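Local coordinates for protein putative citrate lyase, alfa subunit (Streptococcus mutans, PDB 2HJ0) that is of unknown function but belongs to the CitF (citrate lyase alpha subunit) family of alpha/beta proteins, with two large, mainly parallel beta-sheets, at residues V383-G388 with G398-T403; F69-R74 with R146-R151; S275-T280 with N352-P357; K427-I432 with I487-K492. All blocks are in the same frame, centred on the assembly; numbering follows the deposited sequence.

Interaction 1: residues V383-G388 with G398-T403; sequences VNVMTG and GGHCDT
The imidazole of H400 receives two valine methyls, both obliquely. V383 CG1 lies 3.5 Å from H400 CE1, and V385 CG1 lies 3.7 Å from H400 CD2, so the pair sits toward the two carbons that flank NE2. The side chain of V383 crosses that of H400 at about a right angle. H400 CG is anti to its own backbone N (chi1 -157°), which carries the ring out from the first turn of helix 400-406 toward the strand end. The contact between the segments is purely apolar, while the ring nitrogens find partners outside them: ND1 bonds T433 OG1 and NE2 bonds S373 O. These two bonds fix the rotation of the ring against which the valines pack. On the other side of the backbone from the valines, N384 spans the turn that follows the strand. Its OD1 accepts from T387 N (3.2 Å), in the carbonyl plane and on a lone pair, and from M386 N (3.0 Å), which stands above that plane. N384 ND2 reaches T387 O at 2.7 Å, so the amide is held at both ends. The arrangement is an Asx turn closing the end of strand 383-384, packed through its neighbouring valines onto a helix N-terminus.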
loop_
_atom_site.group_PDB
_atom_site.type_symbol
_atom_site.label_atom_id
_atom_site.label_comp_id
_atom_site.label_asym_id
_atom_site.label_seq_id
_atom_site.Cartn_x
_atom_site.Cartn_y
_atom_site.Cartn_z
ATOM N N VAL A 383 -20.847 19.991 18.806
ATOM C CA VAL A 383 -21.734 19.510 17.759
ATOM C C VAL A 383 -22.158 18.058 17.970
ATOM O O VAL A 383 -21.341 17.214 18.344
ATOM C CB VAL A 383 -21.055 19.633 16.376
ATOM C CG1 VAL A 383 -22.026 19.232 15.292
ATOM C CG2 VAL A 383 -20.562 21.057 16.152
ATOM N N ASN A 384 -23.440 17.786 17.724
ATOM C CA ASN A 384 -24.016 16.444 17.852
ATOM C C ASN A 384 -24.523 15.954 16.510
ATOM O O ASN A 384 -25.336 16.609 15.865
ATOM C CB ASN A 384 -25.175 16.440 18.867
ATOM C CG ASN A 384 -25.985 15.129 18.853
ATOM O OD1 ASN A 384 -25.435 14.025 18.778
ATOM N ND2 ASN A 384 -27.293 15.261 18.949
ATOM N N VAL A 385 -24.017 14.804 16.088
ATOM C CA VAL A 385 -24.429 14.194 14.828
ATOM C C VAL A 385 -24.810 12.724 15.064
ATOM O O VAL A 385 -24.988 11.966 14.112
ATOM C CB VAL A 385 -23.301 14.266 13.774
ATOM C CG1 VAL A 385 -23.117 15.700 13.305
ATOM C CG2 VAL A 385 -22.007 13.735 14.365
HETATM N N MSE A 386 -24.935 12.335 16.337
HETATM C CA MSE A 386 -25.292 10.966 16.710
HETATM C C MSE A 386 -26.768 10.760 17.051
HETATM O O MSE A 386 -27.458 9.982 16.395
HETATM C CB MSE A 386 -24.454 10.486 17.903
HETATM C CG MSE A 386 -23.219 9.679 17.548
HETATM SE SE MSE A 386 -23.621 8.077 16.580
HETATM C CE MSE A 386 -24.811 7.250 17.886
ATOM N N THR A 387 -27.253 11.460 18.068
ATOM C CA THR A 387 -28.638 11.299 18.496
ATOM C C THR A 387 -29.577 12.418 18.067
ATOM O O THR A 387 -29.171 13.564 17.930
ATOM C CB THR A 387 -28.698 11.171 20.006
ATOM O OG1 THR A 387 -28.051 12.301 20.589
ATOM C CG2 THR A 387 -27.985 9.924 20.457
ATOM N N GLY A 388 -30.841 12.069 17.863
ATOM C CA GLY A 388 -31.820 13.056 17.461
ATOM C C GLY A 388 -32.574 13.660 18.635
ATOM O O GLY A 388 -32.221 13.443 19.795
ATOM N N GLY A 398 -18.745 9.579 11.527
ATOM C CA GLY A 398 -18.055 9.862 10.286
ATOM C C GLY A 398 -16.708 10.523 10.519
ATOM O O GLY A 398 -15.972 10.146 11.429
ATOM N N GLY A 399 -16.380 11.512 9.692
ATOM C CA GLY A 399 -15.113 12.198 9.844
ATOM C C GLY A 399 -15.314 13.583 10.428
ATOM O O GLY A 399 -14.401 14.413 10.446
ATOM N N HIS A 400 -16.522 13.823 10.919
ATOM C CA HIS A 400 -16.887 15.105 11.491
ATOM C C HIS A 400 -15.860 15.662 12.489
ATOM O O HIS A 400 -15.195 16.658 12.207
ATOM C CB HIS A 400 -18.257 14.986 12.140
ATOM C CG HIS A 400 -18.974 16.287 12.276
ATOM N ND1 HIS A 400 -18.621 17.240 13.207
ATOM C CD2 HIS A 400 -20.055 16.776 11.626
ATOM C CE1 HIS A 400 -19.463 18.258 13.132
ATOM N NE2 HIS A 400 -20.344 18.001 12.181
ATOM N N CYS A 401 -15.711 15.037 13.651
ATOM C CA CYS A 401 -14.743 15.551 14.608
ATOM C C CYS A 401 -13.321 15.466 14.043
ATOM O O CYS A 401 -12.434 16.171 14.509
ATOM C CB CYS A 401 -14.821 14.794 15.939
ATOM S SG CYS A 401 -14.043 13.164 15.966
ATOM N N ASP A 402 -13.112 14.611 13.042
ATOM C CA ASP A 402 -11.796 14.449 12.422
ATOM C C ASP A 402 -11.348 15.681 11.657
ATOM O O ASP A 402 -10.350 16.306 11.988
ATOM C CB ASP A 402 -11.784 13.288 11.425
ATOM C CG ASP A 402 -11.729 11.940 12.087
ATOM O OD1 ASP A 402 -10.970 11.781 13.079
ATOM O OD2 ASP A 402 -12.428 11.025 11.592
ATOM N N THR A 403 -12.078 16.010 10.602
ATOM C CA THR A 403 -11.697 17.150 9.795
ATOM C C THR A 403 -11.923 18.442 10.573
ATOM O O THR A 403 -11.142 19.389 10.476
ATOM C CB THR A 403 -12.490 17.192 8.494
ATOM O OG1 THR A 403 -13.806 17.669 8.770
ATOM C CG2 THR A 403 -12.586 15.818 7.908
#

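Interaction 2: residues F69-R74 with R146-R151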
loop_
_atom_site.group_PDB
_atom_site.type_symbol
_atom_site.label_atom_id
_atom_site.label_comp_id
_atom_site.label_asym_id
_atom_site.label_seq_id
_atom_site.Cartn_x
_atom_site.Cartn_y
_atom_site.Cartn_z
ATOM N N PHE A 69 -16.142 -5.401 8.231
ATOM C CA PHE A 69 -16.801 -5.195 6.937
ATOM C C PHE A 69 -16.711 -3.712 6.614
ATOM O O PHE A 69 -16.448 -2.913 7.504
ATOM C CB PHE A 69 -18.293 -5.555 6.989
ATOM C CG PHE A 69 -18.587 -6.891 7.598
ATOM C CD1 PHE A 69 -18.716 -7.034 8.975
ATOM C CD2 PHE A 69 -18.747 -8.010 6.793
ATOM C CE1 PHE A 69 -18.996 -8.275 9.540
ATOM C CE2 PHE A 69 -19.028 -9.251 7.344
ATOM C CZ PHE A 69 -19.153 -9.382 8.720
ATOM N N HIS A 70 -16.929 -3.338 5.353
ATOM C CA HIS A 70 -16.898 -1.926 5.006
ATOM C C HIS A 70 -18.289 -1.505 4.538
ATOM O O HIS A 70 -19.132 -2.357 4.265
ATOM C CB HIS A 70 -15.863 -1.642 3.928
ATOM C CG HIS A 70 -16.232 -2.165 2.582
ATOM N ND1 HIS A 70 -15.622 -3.266 2.022
ATOM C CD2 HIS A 70 -17.187 -1.772 1.707
ATOM C CE1 HIS A 70 -16.191 -3.535 0.862
ATOM N NE2 HIS A 70 -17.144 -2.644 0.648
ATOM N N HIS A 71 -18.542 -0.201 4.460
ATOM C CA HIS A 71 -19.855 0.284 4.033
ATOM C C HIS A 71 -19.872 1.072 2.717
ATOM O O HIS A 71 -20.729 1.953 2.517
ATOM C CB HIS A 71 -20.480 1.150 5.136
ATOM C CG HIS A 71 -19.757 2.435 5.381
ATOM N ND1 HIS A 71 -18.500 2.487 5.941
ATOM C CD2 HIS A 71 -20.096 3.717 5.105
ATOM C CE1 HIS A 71 -18.094 3.742 5.997
ATOM N NE2 HIS A 71 -19.043 4.510 5.493
ATOM N N HIS A 72 -18.960 0.755 1.804
ATOM C CA HIS A 72 -18.928 1.497 0.545
ATOM C C HIS A 72 -20.149 1.275 -0.337
ATOM O O HIS A 72 -20.437 2.085 -1.213
ATOM C CB HIS A 72 -17.646 1.189 -0.228
ATOM C CG HIS A 72 -16.459 1.956 0.255
ATOM N ND1 HIS A 72 -15.363 1.351 0.829
ATOM C CD2 HIS A 72 -16.186 3.281 0.229
ATOM C CE1 HIS A 72 -14.463 2.269 1.136
ATOM N NE2 HIS A 72 -14.936 3.449 0.779
ATOM N N PHE A 73 -20.873 0.190 -0.098
ATOM C CA PHE A 73 -22.079 -0.102 -0.879
ATOM C C PHE A 73 -23.316 0.513 -0.214
ATOM O O PHE A 73 -24.436 0.447 -0.742
ATOM C CB PHE A 73 -22.280 -1.609 -1.024
ATOM C CG PHE A 73 -21.298 -2.249 -1.942
ATOM C CD1 PHE A 73 -20.461 -3.259 -1.494
ATOM C CD2 PHE A 73 -21.200 -1.826 -3.262
ATOM C CE1 PHE A 73 -19.542 -3.841 -2.346
ATOM C CE2 PHE A 73 -20.285 -2.398 -4.131
ATOM C CZ PHE A 73 -19.453 -3.407 -3.676
ATOM N N ARG A 74 -23.093 1.104 0.954
ATOM C CA ARG A 74 -24.146 1.736 1.717
ATOM C C ARG A 74 -25.410 0.904 1.825
ATOM O O ARG A 74 -25.334 -0.277 2.145
ATOM C CB ARG A 74 -24.442 3.097 1.121
ATOM C CG ARG A 74 -23.229 3.970 1.185
ATOM C CD ARG A 74 -23.610 5.413 1.142
ATOM N NE ARG A 74 -23.483 5.925 -0.207
ATOM C CZ ARG A 74 -23.877 7.131 -0.576
ATOM N NH1 ARG A 74 -23.720 7.516 -1.844
ATOM N NH2 ARG A 74 -24.429 7.934 0.328
ATOM N N ARG A 146 -16.610 5.150 16.920
ATOM C CA ARG A 146 -15.349 5.810 16.628
ATOM C C ARG A 146 -15.484 6.568 15.305
ATOM O O ARG A 146 -16.256 6.166 14.444
ATOM C CB ARG A 146 -14.237 4.776 16.480
ATOM C CG ARG A 146 -14.020 3.853 17.657
ATOM C CD ARG A 146 -12.694 3.112 17.454
ATOM N NE ARG A 146 -12.170 2.560 18.691
ATOM C CZ ARG A 146 -12.515 1.378 19.188
ATOM N NH1 ARG A 146 -11.995 0.979 20.333
ATOM N NH2 ARG A 146 -13.352 0.584 18.537
ATOM N N SER A 147 -14.728 7.652 15.144
ATOM C CA SER A 147 -14.738 8.427 13.912
ATOM C C SER A 147 -13.971 7.608 12.871
ATOM O O SER A 147 -13.301 6.629 13.225
ATOM C CB SER A 147 -14.041 9.777 14.123
ATOM O OG SER A 147 -12.647 9.619 14.366
ATOM N N HIS A 148 -14.058 7.980 11.593
ATOM C CA HIS A 148 -13.310 7.225 10.581
ATOM C C HIS A 148 -11.825 7.195 10.962
ATOM O O HIS A 148 -11.169 6.167 10.813
ATOM C CB HIS A 148 -13.483 7.826 9.180
ATOM C CG HIS A 148 -14.877 7.719 8.652
ATOM N ND1 HIS A 148 -15.663 6.605 8.860
ATOM C CD2 HIS A 148 -15.624 8.579 7.920
ATOM C CE1 HIS A 148 -16.836 6.787 8.279
ATOM N NE2 HIS A 148 -16.839 7.976 7.703
ATOM N N GLY A 149 -11.311 8.319 11.457
ATOM C CA GLY A 149 -9.926 8.363 11.873
ATOM C C GLY A 149 -9.703 7.514 13.121
ATOM O O GLY A 149 -8.704 6.798 13.236
ATOM N N GLY A 150 -10.642 7.587 14.067
ATOM C CA GLY A 150 -10.521 6.805 15.288
ATOM C C GLY A 150 -10.424 5.312 15.024
ATOM O O GLY A 150 -9.659 4.594 15.673
ATOM N N ARG A 151 -11.220 4.839 14.070
ATOM C CA ARG A 151 -11.216 3.430 13.714
ATOM C C ARG A 151 -9.857 3.077 13.125
ATOM O O ARG A 151 -9.258 2.045 13.450
ATOM C CB ARG A 151 -12.313 3.143 12.692
ATOM C CG ARG A 151 -12.348 1.701 12.211
ATOM C CD ARG A 151 -13.458 1.505 11.208
ATOM N NE ARG A 151 -13.734 0.099 10.977
ATOM C CZ ARG A 151 -13.009 -0.689 10.197
ATOM N NH1 ARG A 151 -11.949 -0.209 9.553
ATOM N NH2 ARG A 151 -13.346 -1.964 10.065
#
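H71 and H148 bring their imidazoles together carbon to carbon, CE1 of H71 lying 4.0 Å from CE1 of H148. The site is the C-terminal edge of a Rossmann-like parallel sheet, where the turn after strand 66-69 faces the start of helix 148-157, which follows strand 143-145. The two rings are nearly parallel, their planes 19° apart, but slid so far that they barely overlap, with ring centres 5.9 Å apart. This is an offset arrangement with little stacking area. H71 reaches it with CG lying between its backbone N and carbonyl carbon (chi1 67°). The second point of approach is looser: the extended R151 brings NH2 to 4.1 Å from F69 O, too far for a hydrogen bond. That guanidinium is instead held by A98 O at NH2 and by a salt bridge from NH1 to D196. S100 OG bonds H71 ND1, and the ring of Y192 stacks on H71 while also meeting H148. A citric acid molecule, probably from the crystallisation liquor, lies about 3 Å from the H71 side chain and may mark a pocket. Further out, regular backbone features flank both histidines. H71 opens a type I turn, in which R74 N bonds H71 O at 3.0 Å. H148 begins its helix directly after the N-cap S147, whose OG accepts from G150 N at 2.9 Å, with an N-H...O angle of 156°.

Interaction 3: residues S275-T280 with N352-P357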
loop_
_atom_site.group_PDB
_atom_site.type_symbol
_atom_site.label_atom_id
_atom_site.label_comp_id
_atom_site.label_asym_id
_atom_site.label_seq_id
_atom_site.Cartn_x
_atom_site.Cartn_y
_atom_site.Cartn_z
ATOM N N SER A 275 -7.210 24.310 -0.301
ATOM C CA SER A 275 -7.918 23.033 -0.274
ATOM C C SER A 275 -9.238 23.158 0.463
ATOM O O SER A 275 -9.434 24.090 1.240
ATOM C CB SER A 275 -7.060 21.967 0.411
ATOM O OG SER A 275 -6.681 22.379 1.714
ATOM N N PHE A 276 -10.140 22.213 0.233
ATOM C CA PHE A 276 -11.426 22.254 0.897
ATOM C C PHE A 276 -12.201 20.945 0.789
ATOM O O PHE A 276 -11.916 20.083 -0.052
ATOM C CB PHE A 276 -12.288 23.368 0.307
ATOM C CG PHE A 276 -12.708 23.110 -1.107
ATOM C CD1 PHE A 276 -11.836 23.345 -2.159
ATOM C CD2 PHE A 276 -13.948 22.563 -1.382
ATOM C CE1 PHE A 276 -12.196 23.028 -3.461
ATOM C CE2 PHE A 276 -14.310 22.246 -2.686
ATOM C CZ PHE A 276 -13.434 22.477 -3.725
ATOM N N GLN A 277 -13.202 20.822 1.649
ATOM C CA GLN A 277 -14.074 19.667 1.655
ATOM C C GLN A 277 -15.486 20.178 1.930
ATOM O O GLN A 277 -15.701 20.950 2.860
ATOM C CB GLN A 277 -13.650 18.668 2.736
ATOM C CG GLN A 277 -14.519 17.424 2.768
ATOM C CD GLN A 277 -14.251 16.539 3.961
ATOM O OE1 GLN A 277 -13.227 15.862 4.048
ATOM N NE2 GLN A 277 -15.177 16.547 4.901
ATOM N N THR A 278 -16.436 19.778 1.088
ATOM C CA THR A 278 -17.830 20.181 1.255
ATOM C C THR A 278 -18.690 18.970 1.531
ATOM O O THR A 278 -18.237 17.828 1.435
ATOM C CB THR A 278 -18.398 20.883 0.009
ATOM O OG1 THR A 278 -18.139 20.081 -1.147
ATOM C CG2 THR A 278 -17.769 22.253 -0.163
ATOM N N GLY A 279 -19.947 19.232 1.860
ATOM C CA GLY A 279 -20.875 18.164 2.177
ATOM C C GLY A 279 -21.256 17.255 1.031
ATOM O O GLY A 279 -20.821 17.422 -0.110
ATOM N N THR A 280 -22.089 16.278 1.349
ATOM C CA THR A 280 -22.553 15.333 0.356
ATOM C C THR A 280 -24.049 15.518 0.097
ATOM O O THR A 280 -24.694 14.648 -0.474
ATOM C CB THR A 280 -22.283 13.876 0.811
ATOM O OG1 THR A 280 -22.910 13.648 2.078
ATOM C CG2 THR A 280 -20.797 13.628 0.948
ATOM N N ASN A 352 -6.839 5.600 6.693
ATOM C CA ASN A 352 -5.759 5.997 7.575
ATOM C C ASN A 352 -5.067 7.231 7.032
ATOM O O ASN A 352 -4.880 8.216 7.746
ATOM C CB ASN A 352 -4.732 4.883 7.755
ATOM C CG ASN A 352 -3.712 5.208 8.850
ATOM O OD1 ASN A 352 -4.055 5.307 10.037
ATOM N ND2 ASN A 352 -2.455 5.390 8.451
HETATM N N MSE A 353 -4.680 7.186 5.764
HETATM C CA MSE A 353 -4.025 8.338 5.167
HETATM C C MSE A 353 -4.984 9.520 5.215
HETATM O O MSE A 353 -4.567 10.691 5.231
HETATM C CB MSE A 353 -3.664 8.054 3.720
HETATM C CG MSE A 353 -2.841 9.165 3.100
HETATM SE SE MSE A 353 -2.354 8.701 1.312
HETATM C CE MSE A 353 -2.459 10.427 0.495
ATOM N N TYR A 354 -6.275 9.189 5.241
ATOM C CA TYR A 354 -7.347 10.171 5.269
ATOM C C TYR A 354 -7.458 10.998 6.537
ATOM O O TYR A 354 -7.176 12.195 6.509
ATOM C CB TYR A 354 -8.706 9.498 4.977
ATOM C CG TYR A 354 -9.895 10.435 5.107
ATOM C CD1 TYR A 354 -9.879 11.688 4.505
ATOM C CD2 TYR A 354 -11.014 10.089 5.863
ATOM C CE1 TYR A 354 -10.932 12.578 4.655
ATOM C CE2 TYR A 354 -12.082 10.979 6.022
ATOM C CZ TYR A 354 -12.030 12.229 5.416
ATOM O OH TYR A 354 -13.050 13.152 5.577
ATOM N N ALA A 355 -7.847 10.381 7.648
ATOM C CA ALA A 355 -8.034 11.173 8.854
ATOM C C ALA A 355 -7.515 10.636 10.186
ATOM O O ALA A 355 -8.078 10.939 11.236
ATOM C CB ALA A 355 -9.501 11.501 8.985
ATOM N N SER A 356 -6.429 9.877 10.158
ATOM C CA SER A 356 -5.899 9.322 11.389
ATOM C C SER A 356 -5.072 10.299 12.178
ATOM O O SER A 356 -4.136 10.900 11.667
ATOM C CB SER A 356 -5.046 8.094 11.119
ATOM O OG SER A 356 -4.340 7.725 12.286
ATOM N N PRO A 357 -5.404 10.461 13.459
ATOM C CA PRO A 357 -4.668 11.381 14.323
ATOM C C PRO A 357 -3.284 10.836 14.710
ATOM O O PRO A 357 -2.410 11.595 15.101
ATOM C CB PRO A 357 -5.602 11.543 15.518
ATOM C CG PRO A 357 -6.237 10.191 15.621
ATOM C CD PRO A 357 -6.532 9.833 14.174
#
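Q277 meets the phenol end of Y354 from the opposite direction, its amide oxygen coming up at the ring's edge, near the ring plane. Y354 OH donates to Q277 OE1 over 3.1 Å, and this hydrogen bond carries the contact. It reaches OE1 at a C=O...donor angle of 124°, somewhat tilted from the carbonyl plane, and the amide and ring planes stand 30° apart. Both partners have to reach far, since their CA atoms are 12.2 Å apart: Q277 runs out extended, with CG anti to the backbone N (chi1 -179°), and the tyrosine spans the rest with its ring. The bond joins strand 275-277, an inner strand of the mixed nine-stranded sheet lying between strands 302-305 and 369-372, to helix 351-355, which follows strand 346-348 at one edge of the sheet. Both residues are buried, and the bond gives each polar group a partner there. A355 CB lies 3.7 Å above one face of the Y354 ring, toward its rim, and L306 and I364 also pack on this tyrosine. Just before the tyrosine, N352 and M353 pack against T223 and Q222 of the second subunit. Beside the bond sits the methyl T403 CG2, 3.6 Å from Y354 OH.

Interaction 4: residues K427-I432 with I487-K492; sequences KVNTVI and IQYGDK
Y489 OH sits against the amide of N429, 3.3 Å from CG and 3.5 Å from OD1, but the angle to OD1 is too poor for a hydrogen bond. Contact here is therefore made by packing, with the hydroxyl also lying 3.7 Å from N429 CB. The N429 amide plane is turned 59° from the tyrosine ring, and the approach to the ring is oblique. I487 points head-on at the asparagine, their side chains coming from opposite directions: its CD1 lies 3.7 Å from N429 OD1 and 3.8 Å from N429 ND2, touching both polar ends. The same methyl lies in the plane of the Y489 ring, at its edge, so I487 and Y489 form a small joint surface for one asparagine. N429 leans toward them with CG anti to its carbonyl carbon (chi1 -74°). The loop carrying N429 is also held by polar bonds: N429 N to E376 OE1, and V431 N to D506 OD2 on strand 504-511. Strand 489-490 is tied to that same strand through backbone bonds of G490 with N510. The chain then turns a corner at 491-492 and enters strand 493-498, which pairs antiparallel with 504-511. The contact is thus surface packing of the 427-432 loop against the approach to the C-terminal beta-hairpin that edges the ten-stranded sheet.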
loop_
_atom_site.group_PDB
_atom_site.type_symbol
_atom_site.label_atom_id
_atom_site.label_comp_id
_atom_site.label_asym_id
_atom_site.label_seq_id
_atom_site.Cartn_x
_atom_site.Cartn_y
_atom_site.Cartn_z
ATOM N N LYS A 427 -27.390 22.728 25.518
ATOM C CA LYS A 427 -26.556 21.563 25.759
ATOM C C LYS A 427 -27.012 20.440 24.839
ATOM O O LYS A 427 -28.195 20.115 24.800
ATOM C CB LYS A 427 -26.705 21.145 27.218
ATOM C CG LYS A 427 -25.621 20.246 27.751
ATOM C CD LYS A 427 -25.845 19.999 29.242
ATOM C CE LYS A 427 -24.610 19.435 29.922
ATOM N NZ LYS A 427 -24.723 19.527 31.407
ATOM N N VAL A 428 -26.087 19.846 24.096
ATOM C CA VAL A 428 -26.444 18.763 23.189
ATOM C C VAL A 428 -26.587 17.441 23.933
ATOM O O VAL A 428 -25.875 17.190 24.910
ATOM C CB VAL A 428 -25.380 18.592 22.087
ATOM C CG1 VAL A 428 -25.220 19.888 21.304
ATOM C CG2 VAL A 428 -24.064 18.187 22.702
ATOM N N ASN A 429 -27.513 16.604 23.475
ATOM C CA ASN A 429 -27.728 15.293 24.086
ATOM C C ASN A 429 -26.456 14.453 23.999
ATOM O O ASN A 429 -26.030 13.863 24.995
ATOM C CB ASN A 429 -28.886 14.560 23.395
ATOM C CG ASN A 429 -30.250 15.133 23.775
ATOM O OD1 ASN A 429 -31.199 15.131 22.965
ATOM N ND2 ASN A 429 -30.360 15.622 25.022
ATOM N N THR A 430 -25.856 14.391 22.810
ATOM C CA THR A 430 -24.624 13.627 22.608
ATOM C C THR A 430 -23.553 14.514 21.971
ATOM O O THR A 430 -23.848 15.293 21.077
ATOM C CB THR A 430 -24.838 12.419 21.673
ATOM O OG1 THR A 430 -26.030 11.722 22.045
ATOM C CG2 THR A 430 -23.651 11.472 21.768
ATOM N N VAL A 431 -22.312 14.391 22.424
ATOM C CA VAL A 431 -21.235 15.193 21.862
ATOM C C VAL A 431 -20.303 14.369 20.986
ATOM O O VAL A 431 -19.689 13.411 21.457
ATOM C CB VAL A 431 -20.365 15.829 22.955
ATOM C CG1 VAL A 431 -19.214 16.596 22.324
ATOM C CG2 VAL A 431 -21.194 16.734 23.824
ATOM N N ILE A 432 -20.192 14.739 19.712
ATOM C CA ILE A 432 -19.294 14.033 18.808
ATOM C C ILE A 432 -18.095 14.918 18.481
ATOM O O ILE A 432 -16.963 14.440 18.456
ATOM C CB ILE A 432 -19.997 13.580 17.500
ATOM C CG1 ILE A 432 -20.833 12.326 17.761
ATOM C CG2 ILE A 432 -18.961 13.214 16.444
ATOM C CD1 ILE A 432 -21.852 12.493 18.842
ATOM N N ILE A 487 -36.331 14.478 27.245
ATOM C CA ILE A 487 -36.576 13.076 26.922
ATOM C C ILE A 487 -36.392 12.227 28.177
ATOM O O ILE A 487 -35.721 12.640 29.124
ATOM C CB ILE A 487 -35.607 12.538 25.829
ATOM C CG1 ILE A 487 -35.231 13.644 24.845
ATOM C CG2 ILE A 487 -36.268 11.412 25.054
ATOM C CD1 ILE A 487 -34.011 14.444 25.269
ATOM N N GLN A 488 -36.997 11.041 28.169
ATOM C CA GLN A 488 -36.923 10.106 29.289
ATOM C C GLN A 488 -35.798 9.094 29.067
ATOM O O GLN A 488 -35.982 8.114 28.341
ATOM C CB GLN A 488 -38.252 9.355 29.429
ATOM C CG GLN A 488 -39.488 10.246 29.510
ATOM C CD GLN A 488 -39.435 11.203 30.680
ATOM O OE1 GLN A 488 -39.302 10.785 31.832
ATOM N NE2 GLN A 488 -39.536 12.496 30.393
ATOM N N TYR A 489 -34.645 9.322 29.693
ATOM C CA TYR A 489 -33.508 8.413 29.540
ATOM C C TYR A 489 -33.426 7.373 30.641
ATOM O O TYR A 489 -33.819 7.624 31.774
ATOM C CB TYR A 489 -32.183 9.184 29.488
ATOM C CG TYR A 489 -31.962 9.968 28.208
ATOM C CD1 TYR A 489 -32.608 11.182 27.990
ATOM C CD2 TYR A 489 -31.115 9.489 27.207
ATOM C CE1 TYR A 489 -32.419 11.903 26.811
ATOM C CE2 TYR A 489 -30.922 10.204 26.021
ATOM C CZ TYR A 489 -31.578 11.410 25.833
ATOM O OH TYR A 489 -31.404 12.125 24.673
ATOM N N GLY A 490 -32.908 6.200 30.288
ATOM C CA GLY A 490 -32.765 5.122 31.248
ATOM C C GLY A 490 -31.445 5.215 31.984
ATOM O O GLY A 490 -30.847 6.287 32.055
ATOM N N ASP A 491 -30.986 4.093 32.529
ATOM C CA ASP A 491 -29.735 4.059 33.274
ATOM C C ASP A 491 -28.684 3.211 32.595
ATOM O O ASP A 491 -27.536 3.157 33.039
ATOM C CB ASP A 491 -29.978 3.524 34.685
ATOM C CG ASP A 491 -30.363 4.620 35.662
ATOM O OD1 ASP A 491 -29.479 5.453 35.984
ATOM O OD2 ASP A 491 -31.543 4.650 36.098
ATOM N N LYS A 492 -29.080 2.542 31.521
ATOM C CA LYS A 492 -28.153 1.695 30.795
ATOM C C LYS A 492 -27.369 2.471 29.753
ATOM O O LYS A 492 -27.938 3.234 28.977
ATOM C CB LYS A 492 -28.892 0.545 30.106
ATOM C CG LYS A 492 -27.974 -0.314 29.247
ATOM C CD LYS A 492 -28.718 -1.411 28.509
ATOM C CE LYS A 492 -27.887 -1.923 27.337
ATOM N NZ LYS A 492 -26.497 -2.293 27.738
#

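In the fold
Interactions 1, 2 and 3 have centres about 13 Å apart and touch one another, while interaction 4 stands at the surface, about 21 Å from the centre of the chain. Helix 400-406 is the common element: D402 OD2 bonds G149 N of interaction 2, and the helix also borders interaction 3. Interaction 1 meets interaction 4 through T387 OG1 and T430 OG1, 2.6 Å apart. Interactions 1 and 3 are buried, one apolar around an imidazole, the other a single hydrogen bond in the nine-stranded sheet's half. Interaction 2, partly buried, pairs histidines beside a ligand, in the turn and helix start at the C-terminal edge of the ten-stranded sheet. Interaction 4 packs an amide against a methyl and a hydroxyl.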